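Local coordinates for LPG0439 HIT-related domain-containing protein (Legionella pneumophila subsp. pneumophila, PDB 5L0L) that is of unknown function but contains a HIT-related domain, the part crystallised here, and as a whole protein is probably membrane-associated, at residues Y90-L95 and K187-E192; V39-T44 and A181-F186; H8-G13 and A66-Y71; E121-M126 and I159-T164. One frame throughout, in Å; residues are numbered along the deposited sequence. Where two conformers were deposited one is given.

Overall arrangement
From the N terminus, residues 8-13 wait until 66-71 to close contact 3, tying the loop after strand 3-5 to the one leading into helix 73-92. Residues 39-44, at the end of strand 35-41, open contact 2 in between, so contacts 2 and 3 cross. The end of helix 73-92 then opens contact 1. Within the loops of both 1 and 2, contact 4 opens at 121-126 and closes at 159-164. Helix 176-194 finally closes contact 2 and, directly after, contact 1, which therefore cross. Contacts 1 and 2 touch on one flank of the domain; contact 3 meets contact 4 on another through Asn68 and Ser125.

Contact 1. Residues Y90-L95 and K187-E192; sequences YEKLGL and KLKLAE
Lys92 and Leu93 meet the flank of helix 176-194 just where helix 73-92 ends in a Schellman motif. In this HIT-related domain the two helices lie side by side against the antiparallel sheet, and this contact joins them at the surface. Gly94 adopts a positive phi of 87° that suits a residue without a side chain, while Leu95 N bonds back to Tyr90 O and Gly94 N to Glu91 O. Along the second helix, Lys189 comes first. Its CG lies 4.3 Å from Leu93 CD2, a methyl-to-methylene contact at the margin of the apolar layer that continues through Leu93 onto Phe186. Lys92 was modelled in two conformers; in the one described here its chain bends at chi3 and its amine donates a hydrogen bond to Lys189 O, NZ to O being 2.7 Å, from 15° off the carbonyl plane. The chain of Lys189 bends at its second torsion (chi2 -57°), which lays CD beside Lys92, 4.0 Å from its CE. Lysine suits this spot because its aliphatic part packs while its amine stays near the surface. Leu190 turns away from Lys92 and fills the interior, packing on Val89 of helix 73-92. Glu192, one turn beyond Lys189, supplies the negative charge, which probably eases the repulsion between Lys92 NZ and Lys189 NZ, 5.4 Å apart. Its OE1 forms a salt bridge with Lys189 NZ at 3.6 Å and a long one with Lys92 NZ at 3.9 Å.

Contact 2. Residues V39-T44 and A181-F186; sequences VILNPT and ACLAMF
Leu41 reaches across to Cys182, Leu183 and Phe186 from the last residue of strand 35-41. Its CB points at helix 176-194, and with CG anti to the carbonyl carbon (chi1 -75°) the branch is carried forward, so that CG comes 4.1 Å from Leu183 CD2. Beyond CG the two methyls part. CD1 presses against Leu183, 3.5 Å from its CD2, and lies 3.9 Å from Cys182 SG. Both helix residues have two deposited conformers, and these spacings hold for one of them. This is helix-on-sheet packing inside the HIT-related domain: strand and helix segments run roughly antiparallel, at 151°, with axes 9.7 Å apart, a gap that leucine's branched tip can span. The other methyl, CD2, passes 4.0 Å from Cys182 SG and settles over one face of the Phe186 ring, 4.4 Å from CE1. Ile51 of the neighbouring strand touches both Leu41 and Phe186, while Tyr90 meets the same phenyl ring edge-to-face. Just past the strand, Asn42 makes an Asx turn, its OD1 accepting in the carbonyl plane from Thr44 N at 2.9 Å and from Thr44 OG1 at 3.1 Å.

Contact 3. Residues H8-G13 and A66-Y71; sequences HEYSPG and AFNRPY
Two loops, one following strand 3-5 and the other leading into helix 73-92 of the HIT-related fold, are held together by Tyr10 on the first and by Phe67 and Asn68 on the second. Phe67 directs its edge at one face of the Tyr10 ring, off centre, with centroids 5.5 Å apart and planes at 84°. The closest carbons are Tyr10 CD1 and Phe67 CD2, at 3.8 Å. The opposite face of Tyr10 is taken by His8, two residues earlier, whose ND1 sits 3.5 Å above the ring plane, over the centre; the phenol is thus sandwiched between an imidazole and a phenyl edge. Tyrosine fits here because its ring packs while its hydroxyl still finds polar partners at the far end. Asn68 comes to that end from the other direction. Its ND2 lies at the ring edge and donates to Tyr10 OH, 3.0 Å away, in a nearly straight bond of 170° that stays in the amide plane. The same hydroxyl also bonds to Ser120 O, and Asn68 OD1 accepts from Ser125 N, so both ends of the amide are used and its flip is settled. Asparagine also suits the left-handed backbone region that residue 68 occupies. Further on, Tyr71 OH donates to Ala66 O at 2.7 Å, closing the second loop on itself. Pro124 packs against both Tyr10 and Phe67, adding an apolar neighbour to an offset edge-to-face aromatic pair that pins one loop to the other.

Contact 4. Residues E121-M126 and I159-T164; sequences EEEPSM and IAKNKT
Glu123 and Lys161 reach toward each other from two loops of the HIT-related domain, one just before strand 128-134, probably the counterpart of the histidine-triad strand of HIT proteins, the other in the long connection after it. Their CA atoms are 11.4 Å apart, a gap that the two long side chains bridge in extended form. Glu123 starts with CG opposite the backbone N (chi1 179°) and stays extended beyond it, carrying the carboxylate toward Lys161. Lys161 sets out with CG opposite its carbonyl carbon (chi1 -74°) and is likewise extended out to the amine. The two chains converge at their charged ends: Lys161 NZ stands 3.5 Å from Glu123 OE1, and CE follows at 3.8 Å from that oxygen. This is a salt bridge without a hydrogen bond, consistent with an exposed lysine touching by its end alone. A bound sulfate, probably from the crystallisation liquor, lies about 4 Å from the Glu123 side chain. Ala160 and Asn162, flanking Lys161, pack on the second subunit. Lys163 takes the contrasting shape: its chain folds at the last torsion (chi4 70°), and the amine curls back to donate to Ala160 O, with NZ 2.8 Å from that oxygen.

Contact 1. Residues Y90-L95 and K187-E192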
loop_
_atom_site.group_PDB
_atom_site.type_symbol
_atom_site.label_atom_id
_atom_site.label_comp_id
_atom_site.label_asym_id
_atom_site.label_seq_id
_atom_site.Cartn_x
_atom_site.Cartn_y
_atom_site.Cartn_z
ATOM N N TYR A 90 13.244 -0.718 6.143
ATOM C CA TYR A 90 13.244 0.732 6.008
ATOM C C TYR A 90 13.360 1.422 7.373
ATOM O O TYR A 90 14.125 2.382 7.545
ATOM C CB TYR A 90 12.000 1.216 5.236
ATOM C CG TYR A 90 12.092 0.867 3.786
ATOM C CD1 TYR A 90 12.752 1.713 2.892
ATOM C CD2 TYR A 90 11.615 -0.341 3.321
ATOM C CE1 TYR A 90 12.863 1.394 1.561
ATOM C CE2 TYR A 90 11.743 -0.695 2.001
ATOM C CZ TYR A 90 12.361 0.166 1.116
ATOM O OH TYR A 90 12.480 -0.194 -0.205
ATOM N N GLU A 91 12.618 0.908 8.352
ATOM C CA GLU A 91 12.654 1.444 9.723
ATOM C C GLU A 91 14.080 1.378 10.294
ATOM O O GLU A 91 14.564 2.368 10.846
ATOM C CB GLU A 91 11.675 0.672 10.636
ATOM C CG GLU A 91 11.455 1.290 12.011
ATOM C CD GLU A 91 10.466 2.457 12.013
ATOM O OE1 GLU A 91 10.662 3.349 12.892
ATOM O OE2 GLU A 91 9.478 2.472 11.194
ATOM N N LYS A 92 14.755 0.244 10.131
ATOM C CA LYS A 92 16.135 0.078 10.625
ATOM C C LYS A 92 17.188 0.923 9.902
ATOM O O LYS A 92 18.314 1.060 10.373
ATOM C CB LYS A 92 16.561 -1.365 10.472
ATOM C CG LYS A 92 15.991 -2.299 11.499
ATOM C CD LYS A 92 16.236 -3.703 11.020
ATOM C CE LYS A 92 17.677 -4.114 11.236
ATOM N NZ LYS A 92 17.855 -5.488 10.779
ATOM N N LEU A 93 16.852 1.386 8.711
ATOM C CA LEU A 93 17.648 2.380 7.980
ATOM C C LEU A 93 17.372 3.828 8.382
ATOM O O LEU A 93 18.110 4.719 7.969
ATOM C CB LEU A 93 17.470 2.214 6.471
ATOM C CG LEU A 93 18.016 0.935 5.871
ATOM C CD1 LEU A 93 17.469 0.736 4.474
ATOM C CD2 LEU A 93 19.562 0.956 5.883
ATOM N N GLY A 94 16.361 4.063 9.219
ATOM C CA GLY A 94 16.013 5.385 9.687
ATOM C C GLY A 94 15.069 6.134 8.778
ATOM O O GLY A 94 14.967 7.379 8.868
ATOM N N LEU A 95 14.355 5.395 7.921
ATOM C CA LEU A 95 13.471 6.008 6.920
ATOM C C LEU A 95 12.005 5.906 7.294
ATOM O O LEU A 95 11.587 4.954 7.981
ATOM C CB LEU A 95 13.686 5.310 5.584
ATOM C CG LEU A 95 15.135 5.425 5.067
ATOM C CD1 LEU A 95 15.393 4.472 3.925
ATOM C CD2 LEU A 95 15.400 6.861 4.658
ATOM N N LYS A 187 20.111 -6.739 1.993
ATOM C CA LYS A 187 20.274 -8.158 2.366
ATOM C C LYS A 187 20.708 -8.325 3.827
ATOM O O LYS A 187 20.137 -9.121 4.558
ATOM C CB LYS A 187 21.274 -8.856 1.450
ATOM C CG LYS A 187 20.773 -9.081 0.050
ATOM C CD LYS A 187 21.853 -9.646 -0.831
ATOM C CE LYS A 187 21.410 -9.771 -2.282
ATOM N NZ LYS A 187 22.505 -10.271 -3.156
ATOM N N LEU A 188 21.692 -7.547 4.245
ATOM C CA LEU A 188 22.183 -7.616 5.604
ATOM C C LEU A 188 21.124 -7.220 6.626
ATOM O O LEU A 188 20.930 -7.929 7.623
ATOM C CB LEU A 188 23.458 -6.793 5.784
ATOM C CG LEU A 188 24.055 -6.833 7.197
ATOM C CD1 LEU A 188 24.388 -8.252 7.611
ATOM C CD2 LEU A 188 25.291 -5.944 7.270
ATOM N N LYS A 189 20.429 -6.103 6.389
ATOM C CA LYS A 189 19.426 -5.658 7.344
ATOM C C LYS A 189 18.279 -6.680 7.428
ATOM O O LYS A 189 17.770 -6.944 8.505
ATOM C CB LYS A 189 18.896 -4.255 7.011
ATOM C CG LYS A 189 19.913 -3.129 7.179
ATOM C CD LYS A 189 20.488 -3.056 8.560
ATOM C CE LYS A 189 21.370 -1.837 8.826
ATOM N NZ LYS A 189 22.081 -2.154 10.105
ATOM N N LEU A 190 17.906 -7.267 6.305
ATOM C CA LEU A 190 16.869 -8.292 6.309
ATOM C C LEU A 190 17.327 -9.539 7.052
ATOM O O LEU A 190 16.583 -10.087 7.891
ATOM C CB LEU A 190 16.455 -8.629 4.882
ATOM C CG LEU A 190 15.389 -9.722 4.723
ATOM C CD1 LEU A 190 14.125 -9.398 5.481
ATOM C CD2 LEU A 190 15.138 -9.956 3.246
ATOM N N ALA A 191 18.561 -9.967 6.771
ATOM C CA ALA A 191 19.102 -11.168 7.423
ATOM C C ALA A 191 19.195 -10.938 8.930
ATOM O O ALA A 191 18.845 -11.843 9.709
ATOM C CB ALA A 191 20.442 -11.570 6.835
ATOM N N GLU A 192 19.615 -9.741 9.344
ATOM C CA GLU A 192 19.650 -9.409 10.780
ATOM C C GLU A 192 18.258 -9.457 11.392
ATOM O O GLU A 192 18.047 -9.989 12.496
ATOM C CB GLU A 192 20.271 -8.041 11.018
ATOM C CG GLU A 192 21.778 -8.045 10.815
ATOM C CD GLU A 192 22.419 -6.679 10.742
ATOM O OE1 GLU A 192 21.733 -5.657 10.618
ATOM O OE2 GLU A 192 23.662 -6.614 10.782
#

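Contact 2. Residues V39-T44 and A181-F186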
loop_
_atom_site.group_PDB
_atom_site.type_symbol
_atom_site.label_atom_id
_atom_site.label_comp_id
_atom_site.label_asym_id
_atom_site.label_seq_id
_atom_site.Cartn_x
_atom_site.Cartn_y
_atom_site.Cartn_z
ATOM N N VAL A 39 11.461 -10.207 -3.592
ATOM C CA VAL A 39 11.751 -8.856 -3.185
ATOM C C VAL A 39 12.992 -8.419 -3.954
ATOM O O VAL A 39 14.064 -9.021 -3.801
ATOM C CB VAL A 39 11.993 -8.764 -1.671
ATOM C CG1 VAL A 39 12.368 -7.346 -1.291
ATOM C CG2 VAL A 39 10.760 -9.294 -0.894
ATOM N N ILE A 40 12.869 -7.380 -4.790
ATOM C CA ILE A 40 13.995 -6.888 -5.587
ATOM C C ILE A 40 14.076 -5.367 -5.487
ATOM O O ILE A 40 13.058 -4.700 -5.261
ATOM C CB ILE A 40 13.911 -7.334 -7.092
ATOM C CG1 ILE A 40 12.862 -6.530 -7.861
ATOM C CG2 ILE A 40 13.601 -8.833 -7.208
ATOM C CD1 ILE A 40 12.824 -6.840 -9.343
ATOM N N LEU A 41 15.268 -4.801 -5.651
ATOM C CA LEU A 41 15.351 -3.354 -5.859
ATOM C C LEU A 41 14.802 -3.047 -7.260
ATOM O O LEU A 41 15.005 -3.822 -8.211
ATOM C CB LEU A 41 16.771 -2.808 -5.700
ATOM C CG LEU A 41 17.277 -2.711 -4.278
ATOM C CD1 LEU A 41 18.787 -2.503 -4.315
ATOM C CD2 LEU A 41 16.610 -1.563 -3.513
ATOM N N ASN A 42 14.083 -1.942 -7.369
ATOM C CA ASN A 42 13.513 -1.542 -8.649
ATOM C C ASN A 42 14.641 -1.269 -9.654
ATOM O O ASN A 42 15.461 -0.383 -9.405
ATOM C CB ASN A 42 12.624 -0.316 -8.469
ATOM C CG ASN A 42 11.826 -0.004 -9.715
ATOM O OD1 ASN A 42 12.399 0.132 -10.807
ATOM N ND2 ASN A 42 10.519 0.125 -9.576
ATOM N N PRO A 43 14.697 -2.018 -10.772
ATOM C CA PRO A 43 15.845 -1.854 -11.674
ATOM C C PRO A 43 15.886 -0.536 -12.424
ATOM O O PRO A 43 16.960 -0.176 -12.902
ATOM C CB PRO A 43 15.706 -2.996 -12.697
ATOM C CG PRO A 43 14.415 -3.657 -12.424
ATOM C CD PRO A 43 13.832 -3.165 -11.141
ATOM N N THR A 44 14.762 0.168 -12.504
ATOM C CA THR A 44 14.696 1.416 -13.285
ATOM C C THR A 44 14.579 2.707 -12.492
ATOM O O THR A 44 14.636 3.770 -13.095
ATOM C CB THR A 44 13.551 1.354 -14.311
ATOM O OG1 THR A 44 12.289 1.257 -13.646
ATOM C CG2 THR A 44 13.734 0.177 -15.210
ATOM N N ALA A 181 25.963 -1.549 -3.494
ATOM C CA ALA A 181 26.001 -1.145 -2.079
ATOM C C ALA A 181 24.602 -1.254 -1.435
ATOM O O ALA A 181 24.456 -1.733 -0.333
ATOM C CB ALA A 181 26.524 0.280 -1.952
ATOM N N CYS A 182 23.606 -0.729 -2.128
ATOM C CA CYS A 182 22.225 -0.708 -1.612
ATOM C C CYS A 182 21.719 -2.133 -1.382
ATOM O O CYS A 182 21.159 -2.481 -0.341
ATOM C CB CYS A 182 21.326 -0.008 -2.588
ATOM S SG CYS A 182 19.721 0.420 -1.905
ATOM N N LEU A 183 21.961 -2.978 -2.391
ATOM C CA LEU A 183 21.594 -4.412 -2.371
ATOM C C LEU A 183 22.208 -5.126 -1.184
ATOM O O LEU A 183 21.511 -5.779 -0.406
ATOM C CB LEU A 183 22.077 -5.111 -3.643
ATOM C CG LEU A 183 21.291 -5.046 -4.946
ATOM C CD1 LEU A 183 22.062 -5.663 -6.096
ATOM C CD2 LEU A 183 19.957 -5.763 -4.831
ATOM N N ALA A 184 23.518 -4.972 -1.027
ATOM C CA ALA A 184 24.226 -5.614 0.087
ATOM C C ALA A 184 23.630 -5.190 1.429
ATOM O O ALA A 184 23.461 -6.036 2.321
ATOM C CB ALA A 184 25.722 -5.277 0.014
HETATM N N MSE A 185 23.296 -3.905 1.594
HETATM C CA MSE A 185 22.755 -3.444 2.878
HETATM C C MSE A 185 21.343 -3.923 3.104
HETATM O O MSE A 185 20.992 -4.268 4.233
HETATM C CB MSE A 185 22.879 -1.929 3.015
HETATM C CG MSE A 185 22.593 -1.412 4.412
HETATM SE SE MSE A 185 23.800 -2.167 5.778
HETATM C CE MSE A 185 25.342 -1.119 5.510
ATOM N N PHE A 186 20.508 -3.941 2.052
ATOM C CA PHE A 186 19.154 -4.503 2.201
ATOM C C PHE A 186 19.224 -5.972 2.630
ATOM O O PHE A 186 18.505 -6.383 3.544
ATOM C CB PHE A 186 18.315 -4.342 0.946
ATOM C CG PHE A 186 17.485 -3.078 0.937
ATOM C CD1 PHE A 186 18.087 -1.847 0.775
ATOM C CD2 PHE A 186 16.108 -3.120 1.105
ATOM C CE1 PHE A 186 17.343 -0.668 0.780
ATOM C CE2 PHE A 186 15.349 -1.941 1.093
ATOM C CZ PHE A 186 15.969 -0.717 0.925
#

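Contact 3. Residues H8-G13 and A66-Y71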
loop_
_atom_site.group_PDB
_atom_site.type_symbol
_atom_site.label_atom_id
_atom_site.label_comp_id
_atom_site.label_asym_id
_atom_site.label_seq_id
_atom_site.Cartn_x
_atom_site.Cartn_y
_atom_site.Cartn_z
ATOM N N HIS A 8 -2.571 -14.137 -23.131
ATOM C CA HIS A 8 -1.315 -13.925 -23.847
ATOM C C HIS A 8 -0.173 -14.814 -23.321
ATOM O O HIS A 8 -0.105 -15.119 -22.136
ATOM C CB HIS A 8 -0.899 -12.455 -23.761
ATOM C CG HIS A 8 0.241 -12.102 -24.665
ATOM N ND1 HIS A 8 1.550 -12.049 -24.230
ATOM C CD2 HIS A 8 0.274 -11.823 -25.989
ATOM C CE1 HIS A 8 2.335 -11.732 -25.243
ATOM N NE2 HIS A 8 1.586 -11.589 -26.320
ATOM N N GLU A 9 0.715 -15.203 -24.235
ATOM C CA GLU A 9 1.855 -16.085 -23.967
ATOM C C GLU A 9 3.133 -15.227 -23.952
ATOM O O GLU A 9 3.473 -14.616 -24.965
ATOM C CB GLU A 9 1.909 -17.163 -25.067
ATOM C CG GLU A 9 3.247 -17.858 -25.309
ATOM C CD GLU A 9 3.505 -19.006 -24.351
ATOM O OE1 GLU A 9 3.445 -18.774 -23.117
ATOM O OE2 GLU A 9 3.780 -20.131 -24.838
ATOM N N TYR A 10 3.816 -15.168 -22.805
ATOM C CA TYR A 10 5.058 -14.388 -22.659
ATOM C C TYR A 10 6.272 -15.322 -22.766
ATOM O O TYR A 10 6.239 -16.441 -22.249
ATOM C CB TYR A 10 5.071 -13.637 -21.303
ATOM C CG TYR A 10 3.870 -12.711 -21.090
ATOM C CD1 TYR A 10 2.669 -13.203 -20.553
ATOM C CD2 TYR A 10 3.926 -11.352 -21.451
ATOM C CE1 TYR A 10 1.570 -12.371 -20.378
ATOM C CE2 TYR A 10 2.827 -10.508 -21.271
ATOM C CZ TYR A 10 1.657 -11.024 -20.739
ATOM O OH TYR A 10 0.571 -10.211 -20.561
ATOM N N SER A 11 7.338 -14.875 -23.433
ATOM C CA SER A 11 8.583 -15.673 -23.528
ATOM C C SER A 11 9.173 -15.985 -22.155
ATOM O O SER A 11 9.030 -15.178 -21.236
ATOM C CB SER A 11 9.654 -14.935 -24.339
ATOM O OG SER A 11 9.247 -14.774 -25.678
ATOM N N PRO A 12 9.868 -17.134 -22.012
ATOM C CA PRO A 12 10.521 -17.429 -20.717
ATOM C C PRO A 12 11.642 -16.425 -20.345
ATOM O O PRO A 12 11.890 -16.193 -19.151
ATOM C CB PRO A 12 11.064 -18.856 -20.903
ATOM C CG PRO A 12 11.187 -19.047 -22.382
ATOM C CD PRO A 12 10.147 -18.174 -23.028
ATOM N N GLY A 13 12.281 -15.830 -21.362
ATOM C CA GLY A 13 13.268 -14.747 -21.174
ATOM C C GLY A 13 12.722 -13.323 -21.008
ATOM O O GLY A 13 13.494 -12.384 -20.811
ATOM N N ALA A 66 0.260 -17.259 -12.682
ATOM C CA ALA A 66 -0.069 -16.126 -11.795
ATOM C C ALA A 66 -0.127 -14.758 -12.495
ATOM O O ALA A 66 -0.129 -13.709 -11.793
ATOM C CB ALA A 66 0.917 -16.087 -10.640
ATOM N N PHE A 67 -0.186 -14.742 -13.831
ATOM C CA PHE A 67 -0.388 -13.523 -14.607
ATOM C C PHE A 67 -1.831 -13.360 -15.005
ATOM O O PHE A 67 -2.558 -14.349 -15.201
ATOM C CB PHE A 67 0.413 -13.511 -15.914
ATOM C CG PHE A 67 1.909 -13.556 -15.764
ATOM C CD1 PHE A 67 2.567 -13.137 -14.600
ATOM C CD2 PHE A 67 2.690 -13.985 -16.848
ATOM C CE1 PHE A 67 3.956 -13.184 -14.521
ATOM C CE2 PHE A 67 4.069 -14.037 -16.766
ATOM C CZ PHE A 67 4.708 -13.617 -15.601
ATOM N N ASN A 68 -2.268 -12.108 -15.131
ATOM C CA ASN A 68 -3.535 -11.784 -15.803
ATOM C C ASN A 68 -4.746 -12.555 -15.278
ATOM O O ASN A 68 -5.485 -13.192 -16.042
ATOM C CB ASN A 68 -3.365 -11.974 -17.331
ATOM C CG ASN A 68 -2.230 -11.127 -17.906
ATOM O OD1 ASN A 68 -1.815 -10.122 -17.324
ATOM N ND2 ASN A 68 -1.726 -11.522 -19.047
ATOM N N ARG A 69 -4.964 -12.480 -13.975
ATOM C CA ARG A 69 -6.094 -13.154 -13.381
ATOM C C ARG A 69 -6.434 -12.508 -12.052
ATOM O O ARG A 69 -5.573 -11.804 -11.470
ATOM C CB ARG A 69 -5.799 -14.643 -13.201
ATOM C CG ARG A 69 -4.650 -14.999 -12.266
ATOM C CD ARG A 69 -4.777 -16.459 -11.824
ATOM N NE ARG A 69 -3.666 -16.956 -11.007
ATOM C CZ ARG A 69 -3.552 -16.809 -9.685
ATOM N NH1 ARG A 69 -4.469 -16.120 -8.979
ATOM N NH2 ARG A 69 -2.522 -17.376 -9.048
ATOM N N PRO A 70 -7.644 -12.773 -11.548
ATOM C CA PRO A 70 -7.910 -12.403 -10.176
ATOM C C PRO A 70 -6.982 -13.117 -9.202
ATOM O O PRO A 70 -6.593 -14.297 -9.424
ATOM C CB PRO A 70 -9.367 -12.898 -9.940
ATOM C CG PRO A 70 -9.973 -12.968 -11.309
ATOM C CD PRO A 70 -8.833 -13.408 -12.186
ATOM N N TYR A 71 -6.688 -12.428 -8.109
ATOM C CA TYR A 71 -5.882 -12.985 -7.039
ATOM C C TYR A 71 -6.799 -13.303 -5.873
ATOM O O TYR A 71 -7.738 -12.569 -5.571
ATOM C CB TYR A 71 -4.702 -12.033 -6.644
ATOM C CG TYR A 71 -3.791 -11.858 -7.821
ATOM C CD1 TYR A 71 -2.985 -12.904 -8.255
ATOM C CD2 TYR A 71 -3.801 -10.689 -8.561
ATOM C CE1 TYR A 71 -2.211 -12.785 -9.393
ATOM C CE2 TYR A 71 -3.026 -10.551 -9.676
ATOM C CZ TYR A 71 -2.256 -11.604 -10.110
ATOM O OH TYR A 71 -1.508 -11.451 -11.247
#

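Contact 4. Residues E121-M126 and I159-T164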
loop_
_atom_site.group_PDB
_atom_site.type_symbol
_atom_site.label_atom_id
_atom_site.label_comp_id
_atom_site.label_asym_id
_atom_site.label_seq_id
_atom_site.Cartn_x
_atom_site.Cartn_y
_atom_site.Cartn_z
ATOM N N GLU A 121 0.538 -6.712 -23.719
ATOM C CA GLU A 121 1.505 -7.494 -24.498
ATOM C C GLU A 121 2.921 -7.277 -23.945
ATOM O O GLU A 121 3.695 -8.228 -23.838
ATOM C CB GLU A 121 1.482 -7.084 -25.984
ATOM C CG GLU A 121 0.123 -7.066 -26.696
ATOM C CD GLU A 121 -0.258 -8.395 -27.330
ATOM O OE1 GLU A 121 0.259 -8.723 -28.426
ATOM O OE2 GLU A 121 -1.110 -9.101 -26.745
ATOM N N GLU A 122 3.226 -6.028 -23.563
ATOM C CA GLU A 122 4.561 -5.646 -23.041
ATOM C C GLU A 122 4.775 -6.021 -21.581
ATOM O O GLU A 122 5.903 -6.246 -21.156
ATOM C CB GLU A 122 4.799 -4.132 -23.160
ATOM C CG GLU A 122 4.519 -3.528 -24.534
ATOM C CD GLU A 122 3.178 -2.809 -24.597
ATOM O OE1 GLU A 122 3.189 -1.556 -24.480
ATOM O OE2 GLU A 122 2.119 -3.485 -24.745
ATOM N N GLU A 123 3.694 -6.073 -20.805
ATOM C CA GLU A 123 3.809 -6.275 -19.372
ATOM C C GLU A 123 2.612 -7.086 -18.835
ATOM O O GLU A 123 1.466 -6.614 -18.893
ATOM C CB GLU A 123 3.896 -4.883 -18.716
ATOM C CG GLU A 123 4.009 -4.882 -17.201
ATOM C CD GLU A 123 4.343 -3.509 -16.632
ATOM O OE1 GLU A 123 4.798 -2.609 -17.390
ATOM O OE2 GLU A 123 4.152 -3.325 -15.417
ATOM N N PRO A 124 2.861 -8.294 -18.310
ATOM C CA PRO A 124 1.733 -8.997 -17.686
ATOM C C PRO A 124 1.297 -8.258 -16.424
ATOM O O PRO A 124 2.114 -7.550 -15.810
ATOM C CB PRO A 124 2.308 -10.358 -17.325
ATOM C CG PRO A 124 3.783 -10.151 -17.233
ATOM C CD PRO A 124 4.109 -9.075 -18.235
ATOM N N SER A 125 0.024 -8.400 -16.064
ATOM C CA SER A 125 -0.440 -8.002 -14.761
ATOM C C SER A 125 0.002 -9.076 -13.761
ATOM O O SER A 125 -0.304 -10.267 -13.934
ATOM C CB SER A 125 -1.954 -7.812 -14.755
ATOM O OG SER A 125 -2.456 -7.622 -13.441
HETATM N N MSE A 126 0.757 -8.642 -12.750
HETATM C CA MSE A 126 1.252 -9.499 -11.677
HETATM C C MSE A 126 0.787 -8.926 -10.375
HETATM O O MSE A 126 0.598 -7.695 -10.259
HETATM C CB MSE A 126 2.776 -9.481 -11.662
HETATM C CG MSE A 126 3.392 -9.995 -12.935
HETATM SE SE MSE A 126 5.347 -9.641 -12.776
HETATM C CE MSE A 126 5.337 -8.060 -13.899
ATOM N N ILE A 159 5.626 7.043 -11.119
ATOM C CA ILE A 159 5.804 7.225 -12.554
ATOM C C ILE A 159 4.917 6.239 -13.302
ATOM O O ILE A 159 5.209 5.046 -13.335
ATOM C CB ILE A 159 7.258 7.071 -13.092
ATOM C CG1 ILE A 159 8.286 7.840 -12.288
ATOM C CG2 ILE A 159 7.320 7.552 -14.560
ATOM C CD1 ILE A 159 8.023 9.327 -12.132
ATOM N N ALA A 160 3.813 6.711 -13.858
ATOM C CA ALA A 160 2.962 5.896 -14.716
ATOM C C ALA A 160 3.436 6.063 -16.163
ATOM O O ALA A 160 3.815 7.162 -16.550
ATOM C CB ALA A 160 1.513 6.360 -14.576
ATOM N N LYS A 161 3.443 4.991 -16.946
ATOM C CA LYS A 161 3.770 5.087 -18.391
ATOM C C LYS A 161 2.790 5.970 -19.153
ATOM O O LYS A 161 3.179 6.733 -20.028
ATOM C CB LYS A 161 3.781 3.701 -19.031
ATOM C CG LYS A 161 5.007 2.930 -18.623
ATOM C CD LYS A 161 5.075 1.521 -19.196
ATOM C CE LYS A 161 6.165 0.772 -18.440
ATOM N NZ LYS A 161 6.779 -0.336 -19.216
ATOM N N ASN A 162 1.515 5.842 -18.806
ATOM C CA ASN A 162 0.433 6.640 -19.382
ATOM C C ASN A 162 0.211 7.901 -18.517
ATOM O O ASN A 162 -0.120 7.821 -17.331
ATOM C CB ASN A 162 -0.816 5.757 -19.449
ATOM C CG ASN A 162 -1.959 6.370 -20.230
ATOM O OD1 ASN A 162 -1.873 7.498 -20.717
ATOM N ND2 ASN A 162 -3.065 5.620 -20.338
ATOM N N LYS A 163 0.398 9.067 -19.118
ATOM C CA LYS A 163 0.168 10.338 -18.441
ATOM C C LYS A 163 -0.699 11.237 -19.323
ATOM O O LYS A 163 -0.575 11.191 -20.540
ATOM C CB LYS A 163 1.487 11.051 -18.204
ATOM C CG LYS A 163 2.557 10.230 -17.505
ATOM C CD LYS A 163 3.801 11.071 -17.288
ATOM C CE LYS A 163 4.922 10.326 -16.545
ATOM N NZ LYS A 163 5.520 9.263 -17.395
ATOM N N THR A 164 -1.554 12.050 -18.715
ATOM C CA THR A 164 -2.336 13.035 -19.479
ATOM C C THR A 164 -1.601 14.364 -19.586
ATOM O O THR A 164 -1.907 15.171 -20.459
ATOM C CB THR A 164 -3.731 13.292 -18.870
ATOM O OG1 THR A 164 -3.602 13.843 -17.553
ATOM C CG2 THR A 164 -4.531 12.015 -18.795
#